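Local coordinates for protein N-terminal acetyltransferase B complex subunit MDM20 (PDB 5K04) that probably serves as the non-catalytic, auxiliary subunit of the NatB N-terminal acetyltransferase complex, a large all-helical scaffold that partners the catalytic subunit, at residues 713-718 with 730-735; 199-204 with 226-231; 518-523 with 579-584. One frame throughout, in Å; residues are numbered along the deposited sequence.

Contact 1: 713-718 with 730-735; sequences EIIDSM and QTKLEI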
loop_
_atom_site.group_PDB
_atom_site.type_symbol
_atom_site.label_atom_id
_atom_site.label_comp_id
_atom_site.label_asym_id
_atom_site.label_seq_id
_atom_site.Cartn_x
_atom_site.Cartn_y
_atom_site.Cartn_z
ATOM N N GLU A 713 -10.175 -11.773 -37.472
ATOM C CA GLU A 713 -9.513 -11.768 -38.776
ATOM C C GLU A 713 -8.097 -11.209 -38.679
ATOM O O GLU A 713 -7.175 -11.722 -39.323
ATOM C CB GLU A 713 -10.334 -10.956 -39.783
ATOM C CG GLU A 713 -11.677 -11.576 -40.136
ATOM C CD GLU A 713 -12.507 -10.724 -41.094
ATOM O OE1 GLU A 713 -12.173 -9.537 -41.298
ATOM O OE2 GLU A 713 -13.506 -11.251 -41.630
ATOM N N ILE A 714 -7.912 -10.149 -37.889
ATOM C CA ILE A 714 -6.587 -9.556 -37.717
ATOM C C ILE A 714 -5.653 -10.555 -37.053
ATOM O O ILE A 714 -4.488 -10.700 -37.442
ATOM C CB ILE A 714 -6.694 -8.251 -36.899
ATOM C CG1 ILE A 714 -7.565 -7.209 -37.620
ATOM C CG2 ILE A 714 -5.320 -7.684 -36.573
ATOM C CD1 ILE A 714 -8.099 -6.119 -36.679
ATOM N N ILE A 715 -6.167 -11.275 -36.055
ATOM C CA ILE A 715 -5.388 -12.268 -35.323
ATOM C C ILE A 715 -4.971 -13.413 -36.240
ATOM O O ILE A 715 -3.811 -13.842 -36.230
ATOM C CB ILE A 715 -6.207 -12.755 -34.113
ATOM C CG1 ILE A 715 -6.219 -11.668 -33.036
ATOM C CG2 ILE A 715 -5.698 -14.086 -33.605
ATOM C CD1 ILE A 715 -7.155 -11.958 -31.866
ATOM N N ASP A 716 -5.904 -13.905 -37.070
ATOM C CA ASP A 716 -5.599 -15.010 -37.971
ATOM C C ASP A 716 -4.634 -14.592 -39.077
ATOM O O ASP A 716 -3.904 -15.433 -39.610
ATOM C CB ASP A 716 -6.885 -15.571 -38.587
ATOM C CG ASP A 716 -7.762 -16.308 -37.577
ATOM O OD1 ASP A 716 -7.280 -16.685 -36.479
ATOM O OD2 ASP A 716 -8.949 -16.521 -37.902
ATOM N N SER A 717 -4.617 -13.310 -39.436
ATOM C CA SER A 717 -3.706 -12.818 -40.464
ATOM C C SER A 717 -2.314 -12.516 -39.929
ATOM O O SER A 717 -1.418 -12.229 -40.728
ATOM C CB SER A 717 -4.263 -11.551 -41.111
ATOM O OG SER A 717 -4.156 -10.454 -40.206
ATOM N N MET A 718 -2.108 -12.562 -38.612
ATOM C CA MET A 718 -0.806 -12.231 -38.052
ATOM C C MET A 718 0.144 -13.415 -38.188
ATOM O O MET A 718 -0.208 -14.551 -37.852
ATOM C CB MET A 718 -0.940 -11.805 -36.589
ATOM C CG MET A 718 -1.636 -10.461 -36.446
ATOM S SD MET A 718 -1.812 -9.800 -34.790
ATOM C CE MET A 718 -1.757 -11.326 -33.964
ATOM N N GLN A 730 -2.796 -22.495 -29.393
ATOM C CA GLN A 730 -3.645 -22.567 -28.213
ATOM C C GLN A 730 -3.930 -21.180 -27.646
ATOM O O GLN A 730 -5.027 -20.929 -27.134
ATOM C CB GLN A 730 -2.981 -23.458 -27.163
ATOM C CG GLN A 730 -3.728 -23.514 -25.852
ATOM C CD GLN A 730 -5.201 -23.838 -26.042
ATOM O OE1 GLN A 730 -5.558 -24.751 -26.792
ATOM N NE2 GLN A 730 -6.068 -23.072 -25.379
ATOM N N THR A 731 -2.953 -20.268 -27.743
ATOM C CA THR A 731 -3.136 -18.912 -27.229
ATOM C C THR A 731 -4.024 -18.083 -28.158
ATOM O O THR A 731 -4.876 -17.319 -27.688
ATOM C CB THR A 731 -1.777 -18.231 -27.033
ATOM O OG1 THR A 731 -1.019 -18.924 -26.031
ATOM C CG2 THR A 731 -1.974 -16.795 -26.597
ATOM N N LYS A 732 -3.845 -18.231 -29.478
ATOM C CA LYS A 732 -4.719 -17.543 -30.425
ATOM C C LYS A 732 -6.172 -17.908 -30.185
ATOM O O LYS A 732 -7.049 -17.037 -30.203
ATOM C CB LYS A 732 -4.318 -17.868 -31.865
ATOM C CG LYS A 732 -3.324 -16.880 -32.461
ATOM C CD LYS A 732 -2.744 -17.397 -33.773
ATOM C CE LYS A 732 -3.836 -17.897 -34.707
ATOM N NZ LYS A 732 -3.280 -18.415 -36.007
ATOM N N LEU A 733 -6.441 -19.191 -29.925
ATOM C CA LEU A 733 -7.815 -19.619 -29.705
ATOM C C LEU A 733 -8.364 -19.069 -28.395
ATOM O O LEU A 733 -9.505 -18.599 -28.342
ATOM C CB LEU A 733 -7.890 -21.139 -29.734
ATOM C CG LEU A 733 -9.290 -21.724 -29.890
ATOM C CD1 LEU A 733 -10.163 -20.844 -30.801
ATOM C CD2 LEU A 733 -9.183 -23.131 -30.445
ATOM N N GLU A 734 -7.563 -19.122 -27.328
ATOM C CA GLU A 734 -7.989 -18.590 -26.036
ATOM C C GLU A 734 -8.219 -17.077 -26.112
ATOM O O GLU A 734 -9.184 -16.550 -25.542
ATOM C CB GLU A 734 -6.938 -18.947 -24.977
ATOM C CG GLU A 734 -7.042 -18.159 -23.665
ATOM C CD GLU A 734 -5.784 -18.265 -22.799
ATOM O OE1 GLU A 734 -5.722 -19.191 -21.961
ATOM O OE2 GLU A 734 -4.857 -17.427 -22.968
ATOM N N ILE A 735 -7.361 -16.371 -26.849
ATOM C CA ILE A 735 -7.492 -14.924 -26.966
ATOM C C ILE A 735 -8.704 -14.557 -27.813
ATOM O O ILE A 735 -9.443 -13.620 -27.480
ATOM C CB ILE A 735 -6.183 -14.332 -27.519
ATOM C CG1 ILE A 735 -5.122 -14.385 -26.409
ATOM C CG2 ILE A 735 -6.398 -12.923 -28.069
ATOM C CD1 ILE A 735 -3.840 -13.643 -26.720
HETATM O O HOH W 1 -1.939 -15.956 -36.856
#
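Ile715 meets the helix of 730-735 with both of its branches, each reaching a different residue. Its CG2 methyl, anti to the backbone N, lies against the stem of Lys732, with CG2 3.8 Å from Lys732 CG; the two side chains run past one another in opposite directions. The longer branch, CG1 to CD1, stands beside the backbone N (chi1 -74°) and carries Ile715 CD1 to 4.0 Å from Ile735 CG2, one turn further along the other helix. Leu658 and Ile739 also pack on Ile715, so this residue is buried on several sides.

Asp716 comes next, at the more open edge. Its OD1 takes its salt bridge from Lys736, outside the segment, whereas Lys732 NZ remains 4.4 Å from Asp716 OD1, beyond salt-bridge distance, though some attraction is likely. The closest approach between the two residues is instead from Asp716 OD1 to Lys732 CE, 4.1 Å.

A bend at chi3 (48°) sends the ammonium of Lys732 toward the end of helix 707-717. There a water accepts from Lys732 NZ at 2.9 Å and lies 2.9 Å from the carbonyl O of Ile715; a still shorter approach to Met718 O is doubtful. The positive charge would probably suit the carbonyl-rich end of a helix. Met718, where the chain leaves the helix, turns its side chain to Gln389 and Ile392 of helix 388-404, which also touches Thr731.

Over these segments the axes approach to 10.9 Å and run at 173°. The two consecutive helices, joined by a short, mostly non-helical connection, form an antiparallel helical hairpin, the element from which alpha-alpha folds such as this subunit are built; this one closes its C-terminal part.

Contact 2: 199-204 with 226-231; sequences EIEQVL and NASFEA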
loop_
_atom_site.group_PDB
_atom_site.type_symbol
_atom_site.label_atom_id
_atom_site.label_comp_id
_atom_site.label_asym_id
_atom_site.label_seq_id
_atom_site.Cartn_x
_atom_site.Cartn_y
_atom_site.Cartn_z
ATOM N N GLU A 199 22.645 17.864 21.185
ATOM C CA GLU A 199 22.022 17.410 22.421
ATOM C C GLU A 199 21.789 15.903 22.394
ATOM O O GLU A 199 21.991 15.221 23.403
ATOM C CB GLU A 199 20.713 18.172 22.643
ATOM C CG GLU A 199 20.877 19.664 22.906
ATOM C CD GLU A 199 19.547 20.422 22.827
ATOM O OE1 GLU A 199 18.759 20.162 21.889
ATOM O OE2 GLU A 199 19.294 21.272 23.710
ATOM N N ILE A 200 21.386 15.370 21.237
ATOM C CA ILE A 200 21.160 13.931 21.094
ATOM C C ILE A 200 22.418 13.145 21.478
ATOM O O ILE A 200 22.353 12.170 22.237
ATOM C CB ILE A 200 20.702 13.605 19.658
ATOM C CG1 ILE A 200 19.267 14.097 19.417
ATOM C CG2 ILE A 200 20.821 12.121 19.375
ATOM C CD1 ILE A 200 18.765 13.845 18.005
ATOM N N GLU A 201 23.580 13.543 20.947
ATOM C CA GLU A 201 24.818 12.837 21.289
ATOM C C GLU A 201 25.093 12.910 22.781
ATOM O O GLU A 201 25.440 11.906 23.416
ATOM C CB GLU A 201 26.017 13.408 20.525
ATOM C CG GLU A 201 27.307 12.657 20.891
ATOM C CD GLU A 201 28.556 13.146 20.155
ATOM O OE1 GLU A 201 28.469 14.152 19.406
ATOM O OE2 GLU A 201 29.629 12.518 20.345
ATOM N N GLN A 202 24.966 14.114 23.348
ATOM C CA GLN A 202 25.192 14.309 24.772
ATOM C C GLN A 202 24.232 13.457 25.602
ATOM O O GLN A 202 24.641 12.822 26.576
ATOM C CB GLN A 202 25.059 15.806 25.094
ATOM C CG GLN A 202 25.331 16.174 26.519
ATOM C CD GLN A 202 26.690 15.672 26.994
ATOM O OE1 GLN A 202 27.686 15.760 26.276
ATOM N NE2 GLN A 202 26.726 15.141 28.212
ATOM N N VAL A 203 22.959 13.399 25.207
ATOM C CA VAL A 203 21.976 12.613 25.951
ATOM C C VAL A 203 22.258 11.122 25.809
ATOM O O VAL A 203 22.403 10.404 26.805
ATOM C CB VAL A 203 20.552 12.955 25.484
ATOM C CG1 VAL A 203 19.529 12.010 26.136
ATOM C CG2 VAL A 203 20.239 14.393 25.816
ATOM N N LEU A 204 22.349 10.637 24.566
ATOM C CA LEU A 204 22.505 9.205 24.332
ATOM C C LEU A 204 23.835 8.659 24.852
ATOM O O LEU A 204 23.934 7.459 25.113
ATOM C CB LEU A 204 22.350 8.911 22.844
ATOM C CG LEU A 204 20.940 9.150 22.302
ATOM C CD1 LEU A 204 20.801 8.613 20.882
ATOM C CD2 LEU A 204 19.897 8.501 23.240
ATOM N N ASN A 226 27.588 15.928 14.127
ATOM C CA ASN A 226 28.397 16.773 14.999
ATOM C C ASN A 226 29.890 16.704 14.683
ATOM O O ASN A 226 30.675 17.417 15.321
ATOM C CB ASN A 226 28.181 16.388 16.466
ATOM C CG ASN A 226 26.713 16.389 16.875
ATOM O OD1 ASN A 226 25.875 17.076 16.268
ATOM N ND2 ASN A 226 26.392 15.605 17.925
ATOM N N ALA A 227 30.296 15.877 13.716
ATOM C CA ALA A 227 31.711 15.641 13.403
ATOM C C ALA A 227 32.447 15.063 14.606
ATOM O O ALA A 227 33.619 15.375 14.845
ATOM C CB ALA A 227 32.406 16.913 12.897
ATOM N N SER A 228 31.743 14.235 15.383
ATOM C CA SER A 228 32.317 13.546 16.544
ATOM C C SER A 228 32.947 12.228 16.084
ATOM O O SER A 228 32.494 11.123 16.398
ATOM C CB SER A 228 31.245 13.326 17.605
ATOM O OG SER A 228 30.597 14.540 17.915
ATOM N N PHE A 229 34.018 12.369 15.303
ATOM C CA PHE A 229 34.530 11.228 14.561
ATOM C C PHE A 229 35.357 10.302 15.430
ATOM O O PHE A 229 35.431 9.100 15.149
ATOM C CB PHE A 229 35.329 11.711 13.355
ATOM C CG PHE A 229 34.492 12.404 12.321
ATOM C CD1 PHE A 229 33.414 11.756 11.741
ATOM C CD2 PHE A 229 34.783 13.699 11.922
ATOM C CE1 PHE A 229 32.642 12.389 10.782
ATOM C CE2 PHE A 229 34.016 14.334 10.969
ATOM C CZ PHE A 229 32.939 13.679 10.403
ATOM N N GLU A 230 35.984 10.824 16.482
ATOM C CA GLU A 230 36.591 9.929 17.457
ATOM C C GLU A 230 35.524 9.061 18.112
ATOM O O GLU A 230 35.635 7.829 18.132
ATOM C CB GLU A 230 37.367 10.729 18.499
ATOM C CG GLU A 230 38.650 11.367 17.977
ATOM C CD GLU A 230 39.828 10.399 17.922
ATOM O OE1 GLU A 230 39.681 9.237 18.358
ATOM O OE2 GLU A 230 40.913 10.806 17.450
ATOM N N ALA A 231 34.451 9.689 18.609
ATOM C CA ALA A 231 33.434 8.942 19.337
ATOM C C ALA A 231 32.733 7.930 18.441
ATOM O O ALA A 231 32.302 6.873 18.913
ATOM C CB ALA A 231 32.413 9.902 19.958
#
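Ser228 OG donates to OE1 of Glu201 at 2.6 Å, and Asn226 ND2 donates to the same oxygen at 2.9 Å. The two donors divide its lone pairs: the serine takes the syn one, on the side of OE2, and the amide the anti one. The hydrogen bond from Asn226 ND2 is nearly straight (175° at the hydrogen) and lies close to the amide plane, with carboxylate and amide only 13° apart, which probably restrains the rotation of both groups. Asn226 ND2 also bonds to Ser197 O, tying the amide twice to the neighbourhood of helix 197-204.

The glutamate gets there fully stretched, CG anti to the backbone N (chi1 -180°) and the chain extended beyond. What it grips is the joint between helices 213-225 and 229-242: a Schellman motif ends the first at Ala227, and Ser228 occupies the N-cap of the second. The serine makes no capping bond with its side chain, spending its hydroxyl on Glu201 while sitting at the centre of an inverse gamma turn.

Farther out, Glu201 OE2 lies 3.3 Å from Ser228 CB and 3.8 Å from Ala231 CB. Met223 of helix 213-225 touches both Glu201 and Ala231.

Contact 3: 518-523 with 579-584; sequences ISTILG and LVYSIV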
loop_
_atom_site.group_PDB
_atom_site.type_symbol
_atom_site.label_atom_id
_atom_site.label_comp_id
_atom_site.label_asym_id
_atom_site.label_seq_id
_atom_site.Cartn_x
_atom_site.Cartn_y
_atom_site.Cartn_z
ATOM N N ILE A 518 -20.063 -2.514 -12.272
ATOM C CA ILE A 518 -20.496 -3.882 -12.547
ATOM C C ILE A 518 -21.894 -4.119 -11.990
ATOM O O ILE A 518 -22.745 -4.740 -12.645
ATOM C CB ILE A 518 -19.449 -4.867 -11.979
ATOM C CG1 ILE A 518 -18.061 -4.524 -12.554
ATOM C CG2 ILE A 518 -19.804 -6.338 -12.274
ATOM C CD1 ILE A 518 -16.948 -5.339 -11.931
ATOM N N SER A 519 -22.168 -3.594 -10.789
ATOM C CA SER A 519 -23.514 -3.690 -10.228
ATOM C C SER A 519 -24.570 -3.126 -11.177
ATOM O O SER A 519 -25.635 -3.727 -11.341
ATOM C CB SER A 519 -23.587 -2.971 -8.876
ATOM O OG SER A 519 -23.051 -3.784 -7.856
ATOM N N THR A 520 -24.308 -1.959 -11.795
ATOM C CA THR A 520 -25.342 -1.366 -12.649
ATOM C C THR A 520 -25.409 -2.039 -14.014
ATOM O O THR A 520 -26.484 -2.108 -14.612
ATOM C CB THR A 520 -25.139 0.154 -12.827
ATOM O OG1 THR A 520 -24.089 0.408 -13.756
ATOM C CG2 THR A 520 -24.812 0.827 -11.509
ATOM N N ILE A 521 -24.286 -2.554 -14.509
ATOM C CA ILE A 521 -24.285 -3.263 -15.787
ATOM C C ILE A 521 -25.062 -4.564 -15.668
ATOM O O ILE A 521 -25.988 -4.827 -16.440
ATOM C CB ILE A 521 -22.845 -3.506 -16.258
ATOM C CG1 ILE A 521 -22.249 -2.195 -16.770
ATOM C CG2 ILE A 521 -22.808 -4.584 -17.302
ATOM C CD1 ILE A 521 -20.766 -2.277 -16.987
ATOM N N LEU A 522 -24.677 -5.410 -14.715
ATOM C CA LEU A 522 -25.571 -6.460 -14.257
ATOM C C LEU A 522 -26.762 -5.802 -13.564
ATOM O O LEU A 522 -26.804 -4.590 -13.371
ATOM C CB LEU A 522 -24.832 -7.422 -13.318
ATOM C CG LEU A 522 -23.404 -7.834 -13.729
ATOM C CD1 LEU A 522 -22.726 -8.676 -12.647
ATOM C CD2 LEU A 522 -23.365 -8.560 -15.088
ATOM N N GLY A 523 -27.756 -6.585 -13.203
ATOM C CA GLY A 523 -28.899 -5.932 -12.590
ATOM C C GLY A 523 -28.931 -6.018 -11.080
ATOM O O GLY A 523 -30.004 -5.946 -10.476
ATOM N N LEU A 579 -18.677 10.773 -8.342
ATOM C CA LEU A 579 -19.556 11.938 -8.390
ATOM C C LEU A 579 -20.859 11.605 -9.099
ATOM O O LEU A 579 -21.948 11.905 -8.588
ATOM C CB LEU A 579 -18.854 13.100 -9.079
ATOM C CG LEU A 579 -17.607 13.571 -8.325
ATOM C CD1 LEU A 579 -16.922 14.716 -9.049
ATOM C CD2 LEU A 579 -17.996 13.997 -6.928
ATOM N N VAL A 580 -20.766 10.963 -10.271
ATOM C CA VAL A 580 -21.969 10.579 -11.015
ATOM C C VAL A 580 -22.949 9.869 -10.092
ATOM O O VAL A 580 -24.113 10.263 -9.961
ATOM C CB VAL A 580 -21.608 9.696 -12.231
ATOM C CG1 VAL A 580 -22.873 9.036 -12.819
ATOM C CG2 VAL A 580 -20.911 10.503 -13.309
ATOM N N TYR A 581 -22.483 8.812 -9.429
ATOM C CA TYR A 581 -23.382 8.044 -8.578
ATOM C C TYR A 581 -23.858 8.878 -7.394
ATOM O O TYR A 581 -25.011 8.763 -6.972
ATOM C CB TYR A 581 -22.692 6.748 -8.129
ATOM C CG TYR A 581 -22.662 5.706 -9.234
ATOM C CD1 TYR A 581 -23.762 4.882 -9.471
ATOM C CD2 TYR A 581 -21.548 5.548 -10.043
ATOM C CE1 TYR A 581 -23.755 3.925 -10.483
ATOM C CE2 TYR A 581 -21.530 4.591 -11.055
ATOM C CZ TYR A 581 -22.645 3.789 -11.279
ATOM O OH TYR A 581 -22.622 2.847 -12.288
ATOM N N SER A 582 -22.990 9.745 -6.870
ATOM C CA SER A 582 -23.381 10.620 -5.770
ATOM C C SER A 582 -24.489 11.574 -6.196
ATOM O O SER A 582 -25.399 11.876 -5.412
ATOM C CB SER A 582 -22.167 11.405 -5.273
ATOM O OG SER A 582 -21.114 10.543 -4.870
ATOM N N ILE A 583 -24.428 12.051 -7.441
ATOM C CA ILE A 583 -25.409 13.006 -7.951
ATOM C C ILE A 583 -26.725 12.312 -8.278
ATOM O O ILE A 583 -27.799 12.770 -7.881
ATOM C CB ILE A 583 -24.833 13.729 -9.179
ATOM C CG1 ILE A 583 -23.649 14.601 -8.753
ATOM C CG2 ILE A 583 -25.920 14.523 -9.880
ATOM C CD1 ILE A 583 -22.639 14.897 -9.859
ATOM N N VAL A 584 -26.650 11.199 -9.009
ATOM C CA VAL A 584 -27.826 10.383 -9.312
ATOM C C VAL A 584 -28.676 10.172 -8.064
ATOM O O VAL A 584 -29.908 10.295 -8.099
ATOM C CB VAL A 584 -27.381 9.037 -9.917
ATOM C CG1 VAL A 584 -28.553 8.063 -9.963
ATOM C CG2 VAL A 584 -26.777 9.249 -11.287
#
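Tyr581 spans the distance to Thr520 almost by itself: the nearest CA atoms of the two segments, those of this pair, are 10.4 Å apart. In an alpha-alpha fold consistent with the TPR clan of this family, helices 506-521 and 571-584 meet here through one long side chain, while helices 525-537 and 661-682 supply side chains to both residues.

From CB, which points toward the opposite segment, the tyrosine sets CG beside its own backbone N (chi1 -77°), and chi2 of -83° stands the ring plane roughly perpendicular to the plane of CA, CB and CG. Leu535 of helix 525-537 packs on this side chain. Farther along the ring, contact with the threonine starts at the edge, where Tyr581 CE1 is 3.4 Å from Thr520 CG2. The methyl lies near the plane of the ring, at its rim rather than over a face. Tyr581 CZ follows at 3.7 Å from Thr520 CG2.

At the tip, the hydroxyl is the polar centre. Its firmer partner is Glu671 OE2 of helix 661-682, a hydrogen bond that probably holds the ring's far end in place. Thr520 OG1 lies 3.2 Å from Tyr581 OH, but the single proton of Thr520 OG1 also has Gln517 O as a hydrogen-bond acceptor, so the bond to the tyrosine is not settled. With chi1 at 77°, Thr520 puts OG1 between its backbone N and carbonyl carbon and swings CG2 beside the N, which presents hydroxyl and methyl together to the tyrosine. Leu528 and Glu671 also touch this threonine. The phenol oxygen of this buried tyrosine thus meets a carboxylate, a hydroxyl and a methyl at once, the last being the closest across the two segments, with Thr520 CG2 3.1 Å from Tyr581 OH.

The three contacts sample remote parts of one long helical chain and follow each other in sequence, contact 2 closing before contact 3 opens and contact 3 before contact 1. Contacts 1 and 3 are the nearer pair, with centres 35 Å apart and nearest atoms about 19 Å apart. Contact 2 lies across the centre of the chain from both: its centre is 69 Å from that of contact 1 and 61 Å from that of contact 3. No two of them touch; all three are local packing in separate parts of the helical chain, and the other protein chain of the complex touches none of them.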